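Local coordinates for phosphogluconate dehydrogenase NAD-binding putative C-terminal domain-containing protein (Sinorhizobium meliloti, PDB 4EZB), which is of unknown function but is probably an oxidoreductase, pairing a Rossmann-type domain with a helical C-terminal domain, at residues Ser93-Ala98 with Asp119-Gly124; Leu111-Val116 with Thr137-Phe142; Leu161-Arg166 with Gly189-Leu194; Glu259-Ala264 with Met276-Cys281. All coordinates share one frame; numbering follows the deposited sequence.

Interaction 1: residues Ser93-Ala98 with Asp119-Gly124; sequences SLVVGA and DLNSVG
This is a polar loop-to-loop contact, made where the neighbouring parallel strands 90-93 and 116-119 run out at their C-terminal ends, and the N121 amide is its centre. The last sheet-like bond, L120 N to S93 O at 3.1 Å, gives way to a side chain standing in for a strand. With chi1 at -59°, CG of N121 stays beside its own backbone N and the amide reaches across to the other loop. Its OD1 takes V95 N at 2.7 Å, nearly straight (178°) and in the carbonyl plane, while ND2 gives a weak 3.3 Å bond to S93 OG. A leucine in place of N121 would probably leave V95 N without its acceptor and S93 OG without the amide's weak bond. D119 fixes the N121 backbone: OD2 accepts N121 N at 3.1 Å from above the carboxylate plane, an Asx turn, and also pairs with K128, while the carboxylate takes weak bonds from ND2. One water joins S93 OG to D119 OD1; a second joins V95 O to S122 N. L94 CD2 packs on L120 CB at 4.0 Å. Such loops at the C-terminal edge of the strands are where Rossmann folds usually bind their dinucleotide.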
# COMPACT_ATOMS: atom_id res chain seq x y z
N SER A 93 -9.25 26.93 -19.02
CA SER A 93 -9.53 27.53 -17.70
C SER A 93 -8.45 27.13 -16.71
O SER A 93 -8.39 26.00 -16.29
CB SER A 93 -10.90 27.09 -17.16
OG SER A 93 -11.24 27.84 -15.99
N LEU A 94 -7.57 28.06 -16.36
CA LEU A 94 -6.54 27.81 -15.35
C LEU A 94 -6.67 28.92 -14.32
O LEU A 94 -6.18 30.04 -14.52
CB LEU A 94 -5.15 27.83 -15.96
CG LEU A 94 -4.70 26.64 -16.82
CD1 LEU A 94 -3.86 27.11 -18.01
CD2 LEU A 94 -3.93 25.65 -15.95
N VAL A 95 -7.40 28.64 -13.25
CA VAL A 95 -7.69 29.65 -12.24
C VAL A 95 -7.46 28.98 -10.89
O VAL A 95 -7.11 27.78 -10.83
CB VAL A 95 -9.12 30.23 -12.37
CG1 VAL A 95 -9.23 31.10 -13.62
CG2 VAL A 95 -10.19 29.14 -12.38
N VAL A 96 -7.62 29.73 -9.80
CA VAL A 96 -7.48 29.10 -8.50
C VAL A 96 -8.63 28.12 -8.36
O VAL A 96 -9.77 28.42 -8.75
CB VAL A 96 -7.47 30.10 -7.33
CG1 VAL A 96 -6.18 30.93 -7.35
CG2 VAL A 96 -8.72 30.99 -7.34
N GLY A 97 -8.31 26.94 -7.83
CA GLY A 97 -9.29 25.90 -7.60
C GLY A 97 -10.64 26.43 -7.17
O GLY A 97 -11.66 26.09 -7.78
N ALA A 98 -10.63 27.30 -6.15
CA ALA A 98 -11.86 27.83 -5.57
C ALA A 98 -12.74 28.50 -6.62
O ALA A 98 -13.95 28.43 -6.53
CB ALA A 98 -11.55 28.81 -4.44
N ASP A 119 -11.58 22.53 -18.94
CA ASP A 119 -11.34 22.94 -17.58
C ASP A 119 -10.08 22.25 -17.12
O ASP A 119 -10.06 21.04 -17.00
CB ASP A 119 -12.50 22.53 -16.68
CG ASP A 119 -12.37 23.10 -15.29
OD1 ASP A 119 -13.16 24.04 -14.97
OD2 ASP A 119 -11.46 22.63 -14.52
N LEU A 120 -9.02 23.01 -16.87
CA LEU A 120 -7.76 22.38 -16.45
C LEU A 120 -7.43 22.55 -14.97
O LEU A 120 -6.28 22.32 -14.57
CB LEU A 120 -6.58 22.91 -17.28
CG LEU A 120 -6.76 22.78 -18.77
CD1 LEU A 120 -5.71 23.64 -19.48
CD2 LEU A 120 -6.68 21.31 -19.17
N ASN A 121 -8.39 22.96 -14.17
CA ASN A 121 -8.18 23.21 -12.76
C ASN A 121 -7.97 22.00 -11.85
O ASN A 121 -8.44 20.93 -12.14
CB ASN A 121 -9.29 24.08 -12.25
CG ASN A 121 -9.36 25.38 -12.98
OD1 ASN A 121 -8.40 26.12 -13.01
ND2 ASN A 121 -10.46 25.64 -13.62
N SER A 122 -7.23 22.17 -10.76
CA SER A 122 -6.92 21.04 -9.86
C SER A 122 -8.07 20.72 -8.92
O SER A 122 -7.93 20.86 -7.71
CB SER A 122 -5.67 21.32 -9.03
OG SER A 122 -4.83 22.24 -9.69
N VAL A 123 -9.19 20.28 -9.47
CA VAL A 123 -10.37 19.95 -8.67
C VAL A 123 -10.84 18.53 -8.96
O VAL A 123 -10.39 17.92 -9.93
CB VAL A 123 -11.49 21.01 -8.85
CG1 VAL A 123 -11.06 22.36 -8.28
CG2 VAL A 123 -11.89 21.17 -10.32
N GLY A 124 -11.70 17.98 -8.11
CA GLY A 124 -12.17 16.61 -8.30
C GLY A 124 -13.30 16.55 -9.31
O GLY A 124 -13.78 17.60 -9.71
O HOH W 1 -13.63 26.83 -14.93
O HOH W 2 -6.92 24.92 -10.02

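Interaction 2: residues Leu111-Val116 with Thr137-Phe142; sequences LSDEAV and TGKGSF
A115 and S141 join two chain segments entering the sheet side by side, S141 N giving a 2.9 Å bond to A115 O, with V116 and S141 then forming a parallel bridge. Just before it, residues S112 to A115 make a type I beta turn, reinforced by an ST turn in which S112 OG accepts the N-H of E114. Weaker CA-H...O contacts support the pairing on the turn and at the bridge: D113 CA lies 3.2 Å from K139 O, and V116 CA lies 3.5 Å from S141 O. The side chains fill in around this backbone core. L111 lays CB against G140 CA at 4.0 Å, and a side chain at G140 would run into L111 CD2, so the close approach depends on the glycine. At the outer end D113 and K139 meet through their aliphatic parts, CB to CB at 3.7 Å. The K139 chain is bent at chi3 and chi4, which brings CE back over D113; yet D113 OD1 and K139 NZ remain 4.7 Å apart, a separation at which the opposite charges may still attract weakly. A water links L111 O to K139 N. S141 OG is hydrogen-bonded to R166, whose NH1 also donates to E114 O. The arrangement is that of a beta-alpha-beta crossover, in which helix 125-136 returns the chain from strand 116-119 to the start of its parallel neighbour 141-147.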
# COMPACT_ATOMS: atom_id res chain seq x y z
N LEU A 111 -19.52 31.68 -24.96
CA LEU A 111 -19.00 30.68 -25.87
C LEU A 111 -19.90 30.55 -27.08
O LEU A 111 -21.12 30.56 -26.95
CB LEU A 111 -18.87 29.32 -25.16
CG LEU A 111 -17.60 29.01 -24.35
CD1 LEU A 111 -17.29 30.11 -23.37
CD2 LEU A 111 -17.79 27.73 -23.56
N SER A 112 -19.28 30.45 -28.25
CA SER A 112 -19.98 30.03 -29.46
C SER A 112 -20.35 28.56 -29.36
O SER A 112 -19.74 27.81 -28.59
CB SER A 112 -19.07 30.21 -30.66
OG SER A 112 -19.31 29.17 -31.60
N ASP A 113 -21.32 28.13 -30.16
CA ASP A 113 -21.75 26.74 -30.10
C ASP A 113 -20.78 25.72 -30.72
O ASP A 113 -20.98 24.51 -30.58
CB ASP A 113 -23.18 26.55 -30.64
CG ASP A 113 -23.32 26.93 -32.10
OD1 ASP A 113 -22.87 28.03 -32.49
OD2 ASP A 113 -23.91 26.12 -32.86
N GLU A 114 -19.73 26.18 -31.38
CA GLU A 114 -18.68 25.25 -31.80
C GLU A 114 -17.55 25.16 -30.77
O GLU A 114 -16.77 24.20 -30.78
CB GLU A 114 -18.17 25.61 -33.20
CG GLU A 114 -18.93 24.90 -34.31
CD GLU A 114 -19.05 25.69 -35.61
OE1 GLU A 114 -19.01 26.95 -35.57
OE2 GLU A 114 -19.19 25.06 -36.68
N ALA A 115 -17.48 26.14 -29.87
CA ALA A 115 -16.33 26.27 -28.98
C ALA A 115 -16.26 25.18 -27.92
O ALA A 115 -17.28 24.67 -27.47
CB ALA A 115 -16.33 27.64 -28.33
N VAL A 116 -15.04 24.83 -27.52
CA VAL A 116 -14.81 23.88 -26.44
C VAL A 116 -14.14 24.60 -25.24
O VAL A 116 -13.13 25.26 -25.41
CB VAL A 116 -13.95 22.69 -26.91
CG1 VAL A 116 -13.77 21.68 -25.79
CG2 VAL A 116 -14.58 22.01 -28.13
N THR A 137 -25.41 25.52 -19.64
CA THR A 137 -26.46 26.53 -19.65
C THR A 137 -26.26 27.53 -20.80
O THR A 137 -27.07 28.44 -20.97
CB THR A 137 -26.56 27.28 -18.31
OG1 THR A 137 -25.47 28.20 -18.17
CG2 THR A 137 -26.53 26.31 -17.16
N GLY A 138 -25.21 27.35 -21.59
CA GLY A 138 -24.96 28.17 -22.77
C GLY A 138 -24.85 27.26 -23.97
O GLY A 138 -25.38 26.15 -23.95
N LYS A 139 -24.12 27.70 -24.99
CA LYS A 139 -24.06 26.98 -26.27
C LYS A 139 -22.79 26.14 -26.49
O LYS A 139 -22.73 25.28 -27.37
CB LYS A 139 -24.18 27.98 -27.43
CG LYS A 139 -25.31 28.99 -27.28
CD LYS A 139 -25.23 30.09 -28.33
CE LYS A 139 -25.47 29.54 -29.73
NZ LYS A 139 -26.64 28.61 -29.77
N GLY A 140 -21.76 26.41 -25.70
CA GLY A 140 -20.48 25.74 -25.88
C GLY A 140 -20.42 24.33 -25.35
O GLY A 140 -21.28 23.90 -24.59
N SER A 141 -19.37 23.61 -25.76
CA SER A 141 -19.07 22.26 -25.29
C SER A 141 -18.07 22.33 -24.13
O SER A 141 -17.30 23.27 -24.03
CB SER A 141 -18.44 21.44 -26.43
OG SER A 141 -19.32 21.30 -27.53
N PHE A 142 -18.06 21.29 -23.30
CA PHE A 142 -17.18 21.21 -22.15
C PHE A 142 -16.28 19.97 -22.30
O PHE A 142 -16.77 18.92 -22.66
CB PHE A 142 -18.00 21.09 -20.85
CG PHE A 142 -17.15 20.92 -19.60
CD1 PHE A 142 -16.65 22.02 -18.93
CD2 PHE A 142 -16.87 19.65 -19.10
CE1 PHE A 142 -15.89 21.87 -17.77
CE2 PHE A 142 -16.09 19.48 -17.95
CZ PHE A 142 -15.60 20.59 -17.28
O HOH W 3 -22.87 30.19 -25.25

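Interaction 3: residues Leu161-Arg166 with Gly189-Leu194; sequences LVAGRR and GQASSL
The peptide plane between L161 and V162 is the flat group that receives the helix: the A191 methyl sits over one of its faces, with CB 3.5 Å from L161 O and 3.7 Å from L161 C. Alternate residues of the strand flank the methyl. L161 CB touches A191 CB at 3.9 Å, and A163 CB lies 3.9 Å from Q190 CB while also meeting the backbone N of A191. Further along the helix, L161 and L194 cross at about a right angle, CD1 to CD2 at 3.8 Å. L194 can do this because its CG stands opposite the backbone N (chi1 -174°), carrying the branch to L161 CD1. The motif is a helix packed on one face of a sheet: helix residues 190-194 run at 139° to strand residues 161-163, the short axes 7.0 Å apart. Helix 190-218 leads from the Rossmann-type domain toward the helical one. G189 O accepts both S193 N and S193 OG, the hydroxyl at 2.9 Å from above the carbonyl plane. The E144 carboxylate takes the N-H groups of A191 and S192, and Q190, its OE1 accepting T187 N, bonds A219 O of the second subunit through NE2.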
# COMPACT_ATOMS: atom_id res chain seq x y z
N LEU A 161 -4.50 15.04 -19.35
CA LEU A 161 -5.56 14.10 -19.67
C LEU A 161 -6.87 14.85 -19.91
O LEU A 161 -7.18 15.80 -19.19
CB LEU A 161 -5.72 13.08 -18.54
CG LEU A 161 -4.47 12.20 -18.22
CD1 LEU A 161 -4.79 11.11 -17.20
CD2 LEU A 161 -3.84 11.58 -19.47
N VAL A 162 -7.63 14.43 -20.92
CA VAL A 162 -8.95 15.01 -21.22
C VAL A 162 -10.05 13.94 -21.35
O VAL A 162 -9.80 12.80 -21.77
CB VAL A 162 -8.90 15.96 -22.45
CG1 VAL A 162 -8.19 17.26 -22.08
CG2 VAL A 162 -8.16 15.32 -23.62
N ALA A 163 -11.27 14.29 -20.96
CA ALA A 163 -12.41 13.38 -21.07
C ALA A 163 -13.65 14.17 -21.47
O ALA A 163 -13.88 15.26 -20.96
CB ALA A 163 -12.66 12.72 -19.72
N GLY A 164 -14.48 13.59 -22.34
CA GLY A 164 -15.74 14.23 -22.73
C GLY A 164 -16.10 13.85 -24.15
O GLY A 164 -15.29 13.24 -24.86
N ARG A 165 -17.33 14.19 -24.56
CA ARG A 165 -17.79 13.93 -25.92
C ARG A 165 -16.68 14.31 -26.92
O ARG A 165 -16.26 13.49 -27.73
CB ARG A 165 -19.08 14.71 -26.21
CG ARG A 165 -20.15 13.95 -26.98
CD ARG A 165 -21.17 14.87 -27.65
NE ARG A 165 -21.90 15.74 -26.71
CZ ARG A 165 -23.20 15.64 -26.40
NH1 ARG A 165 -23.74 16.49 -25.53
NH2 ARG A 165 -23.95 14.70 -26.96
N ARG A 166 -16.14 15.53 -26.78
CA ARG A 166 -15.16 16.07 -27.74
C ARG A 166 -13.68 15.98 -27.34
O ARG A 166 -12.82 16.59 -27.97
CB ARG A 166 -15.55 17.50 -28.15
CG ARG A 166 -16.94 17.53 -28.79
CD ARG A 166 -17.44 18.95 -29.05
NE ARG A 166 -16.71 19.59 -30.14
CZ ARG A 166 -16.87 20.86 -30.52
NH1 ARG A 166 -17.75 21.66 -29.91
NH2 ARG A 166 -16.11 21.33 -31.50
N GLY A 189 -15.14 13.98 -16.05
CA GLY A 189 -14.92 13.40 -14.74
C GLY A 189 -13.85 12.31 -14.83
O GLY A 189 -13.09 12.10 -13.88
N GLN A 190 -13.76 11.63 -15.98
CA GLN A 190 -12.78 10.53 -16.05
C GLN A 190 -11.31 10.93 -15.92
O GLN A 190 -10.52 10.13 -15.40
CB GLN A 190 -12.97 9.67 -17.28
CG GLN A 190 -14.28 8.89 -17.27
CD GLN A 190 -14.42 8.06 -18.53
OE1 GLN A 190 -14.64 8.60 -19.63
NE2 GLN A 190 -14.30 6.74 -18.37
N ALA A 191 -10.95 12.14 -16.38
CA ALA A 191 -9.56 12.57 -16.41
C ALA A 191 -9.08 12.91 -14.99
O ALA A 191 -7.97 12.54 -14.61
CB ALA A 191 -9.37 13.78 -17.33
N SER A 192 -9.91 13.62 -14.22
CA SER A 192 -9.51 13.94 -12.86
C SER A 192 -9.63 12.70 -11.97
O SER A 192 -8.83 12.53 -11.05
CB SER A 192 -10.30 15.12 -12.30
OG SER A 192 -11.68 14.80 -12.17
N SER A 193 -10.59 11.83 -12.28
CA SER A 193 -10.70 10.56 -11.57
C SER A 193 -9.43 9.75 -11.73
O SER A 193 -8.87 9.28 -10.76
CB SER A 193 -11.89 9.77 -12.05
OG SER A 193 -13.06 10.36 -11.50
N LEU A 194 -8.97 9.62 -12.96
CA LEU A 194 -7.76 8.90 -13.27
C LEU A 194 -6.51 9.49 -12.56
O LEU A 194 -5.71 8.75 -11.99
CB LEU A 194 -7.57 8.90 -14.79
CG LEU A 194 -6.44 8.10 -15.40
CD1 LEU A 194 -6.38 6.75 -14.74
CD2 LEU A 194 -6.72 7.91 -16.88

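Interaction 4: residues Glu259-Ala264 with Met276-Cys281; sequences EMTEAA and MSRAAC
M260, present as selenomethionine, pushes its side chain against the facing helix of an antiparallel helical pair, part of the all-helical C-terminal half of the protein. The short axes pass 8.4 Å apart at a crossing angle of -163°. M260 CB meets C281 CB at 3.5 Å and its CG rests 3.3 Å from S277 O. A bend at chi2 (48°) carries CE to A280, pressing on its CB at 3.4 Å, tighter than usual van der Waals contact. One turn on, the small A264 and S277 meet CB to CB at 3.8 Å. R278 starts out pointing away from this interface, but its bend at chi2 (-81°) brings the guanidinium back over A264. One face of that group carries A264 CB 3.5 Å above it, offset toward the rim, and T261 CG2 lies at its edge, 3.6 Å from NH1. In the next shell, E268 OE2 fixes the arginine through a salt bridge to NE. An alanine in place of R278 would probably leave E268 without its charged mate and strip cover from the A264 methyl. T261 OG1 bonds V257 O, and E211 of the second subunit accepts M276 N at OE2 and S277 N at OE1.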
# COMPACT_ATOMS: atom_id res chain seq x y z
N GLU A 259 -2.65 16.23 -2.33
CA GLU A 259 -2.98 15.26 -3.39
C GLU A 259 -3.72 14.01 -2.88
O GLU A 259 -4.62 13.50 -3.55
CB GLU A 259 -1.70 14.82 -4.13
CG GLU A 259 -0.91 15.95 -4.77
CD GLU A 259 0.46 15.50 -5.24
OE1 GLU A 259 0.54 14.49 -5.97
OE2 GLU A 259 1.46 16.17 -4.90
N MSE A 260 -3.32 13.52 -1.70
CA MSE A 260 -3.97 12.37 -1.04
C MSE A 260 -5.34 12.71 -0.49
O MSE A 260 -6.28 11.92 -0.64
CB MSE A 260 -3.10 11.79 0.08
CG MSE A 260 -3.29 10.28 0.26
SE MSE A 260 -3.23 9.31 -1.46
CE MSE A 260 -3.14 7.43 -0.87
N THR A 261 -5.47 13.89 0.14
CA THR A 261 -6.74 14.36 0.70
C THR A 261 -7.80 14.51 -0.39
O THR A 261 -8.97 14.18 -0.18
CB THR A 261 -6.59 15.71 1.45
OG1 THR A 261 -5.42 15.68 2.27
CG2 THR A 261 -7.83 15.99 2.32
N GLU A 262 -7.39 15.01 -1.55
CA GLU A 262 -8.27 15.15 -2.70
C GLU A 262 -8.69 13.77 -3.20
O GLU A 262 -9.86 13.56 -3.50
CB GLU A 262 -7.58 15.93 -3.82
CG GLU A 262 -7.47 17.42 -3.56
CD GLU A 262 -6.20 18.03 -4.14
OE1 GLU A 262 -5.59 17.41 -5.05
OE2 GLU A 262 -5.80 19.12 -3.67
N ALA A 263 -7.72 12.84 -3.27
CA ALA A 263 -7.99 11.48 -3.74
C ALA A 263 -9.02 10.72 -2.89
O ALA A 263 -9.90 10.04 -3.45
CB ALA A 263 -6.70 10.68 -3.88
N ALA A 264 -8.93 10.85 -1.57
CA ALA A 264 -9.95 10.31 -0.65
C ALA A 264 -11.34 10.87 -0.93
O ALA A 264 -12.32 10.13 -0.94
CB ALA A 264 -9.55 10.54 0.80
N MSE A 276 -7.93 3.60 2.89
CA MSE A 276 -6.50 3.50 2.53
C MSE A 276 -5.99 4.87 2.19
O MSE A 276 -4.93 5.29 2.68
CB MSE A 276 -6.22 2.58 1.34
CG MSE A 276 -6.61 1.13 1.62
SE MSE A 276 -5.58 0.43 3.18
CE MSE A 276 -3.75 0.27 2.44
N SER A 277 -6.74 5.61 1.38
CA SER A 277 -6.35 6.97 1.01
C SER A 277 -6.29 7.88 2.22
O SER A 277 -5.41 8.72 2.30
CB SER A 277 -7.34 7.56 0.01
OG SER A 277 -7.26 6.84 -1.19
N ARG A 278 -7.26 7.75 3.13
CA ARG A 278 -7.24 8.62 4.31
C ARG A 278 -6.04 8.28 5.21
O ARG A 278 -5.35 9.18 5.69
CB ARG A 278 -8.56 8.53 5.08
CG ARG A 278 -9.76 9.15 4.38
CD ARG A 278 -9.78 10.66 4.58
NE ARG A 278 -10.93 11.28 3.92
CZ ARG A 278 -10.97 12.55 3.52
NH1 ARG A 278 -9.92 13.35 3.69
NH2 ARG A 278 -12.06 13.02 2.92
N ALA A 279 -5.77 6.99 5.41
CA ALA A 279 -4.68 6.56 6.30
C ALA A 279 -3.34 6.96 5.69
O ALA A 279 -2.46 7.39 6.42
CB ALA A 279 -4.73 5.06 6.57
N ALA A 280 -3.22 6.87 4.36
CA ALA A 280 -1.95 7.23 3.70
C ALA A 280 -1.58 8.73 3.83
O ALA A 280 -0.43 9.08 4.17
CB ALA A 280 -1.94 6.77 2.26
N CYS A 281 -2.58 9.57 3.57
CA CYS A 281 -2.53 11.01 3.82
C CYS A 281 -2.09 11.34 5.24
O CYS A 281 -1.14 12.10 5.44
CB CYS A 281 -3.91 11.62 3.51
SG CYS A 281 -4.37 13.13 4.40

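Interactions 1, 2 and 3 share the mixed sheet, while interaction 4 belongs to the helices beyond it. Strand 116-119 has interaction 2 at its start and interaction 1 at its end, centres about 18 Å apart, bridged by F142 CE1 on D119 CB at 3.6 Å. R166, from interaction 3, reaches into interaction 2, where its CZ packs 3.5 Å from V116 CG2. Interaction 3 also touches interaction 1, S192 CB lying 3.7 Å from V123 O, so the interdomain helix starts beside the loops that probably border a nucleotide site. Interaction 4 lies about 21 Å from interaction 3, centre to centre; both meet the second subunit.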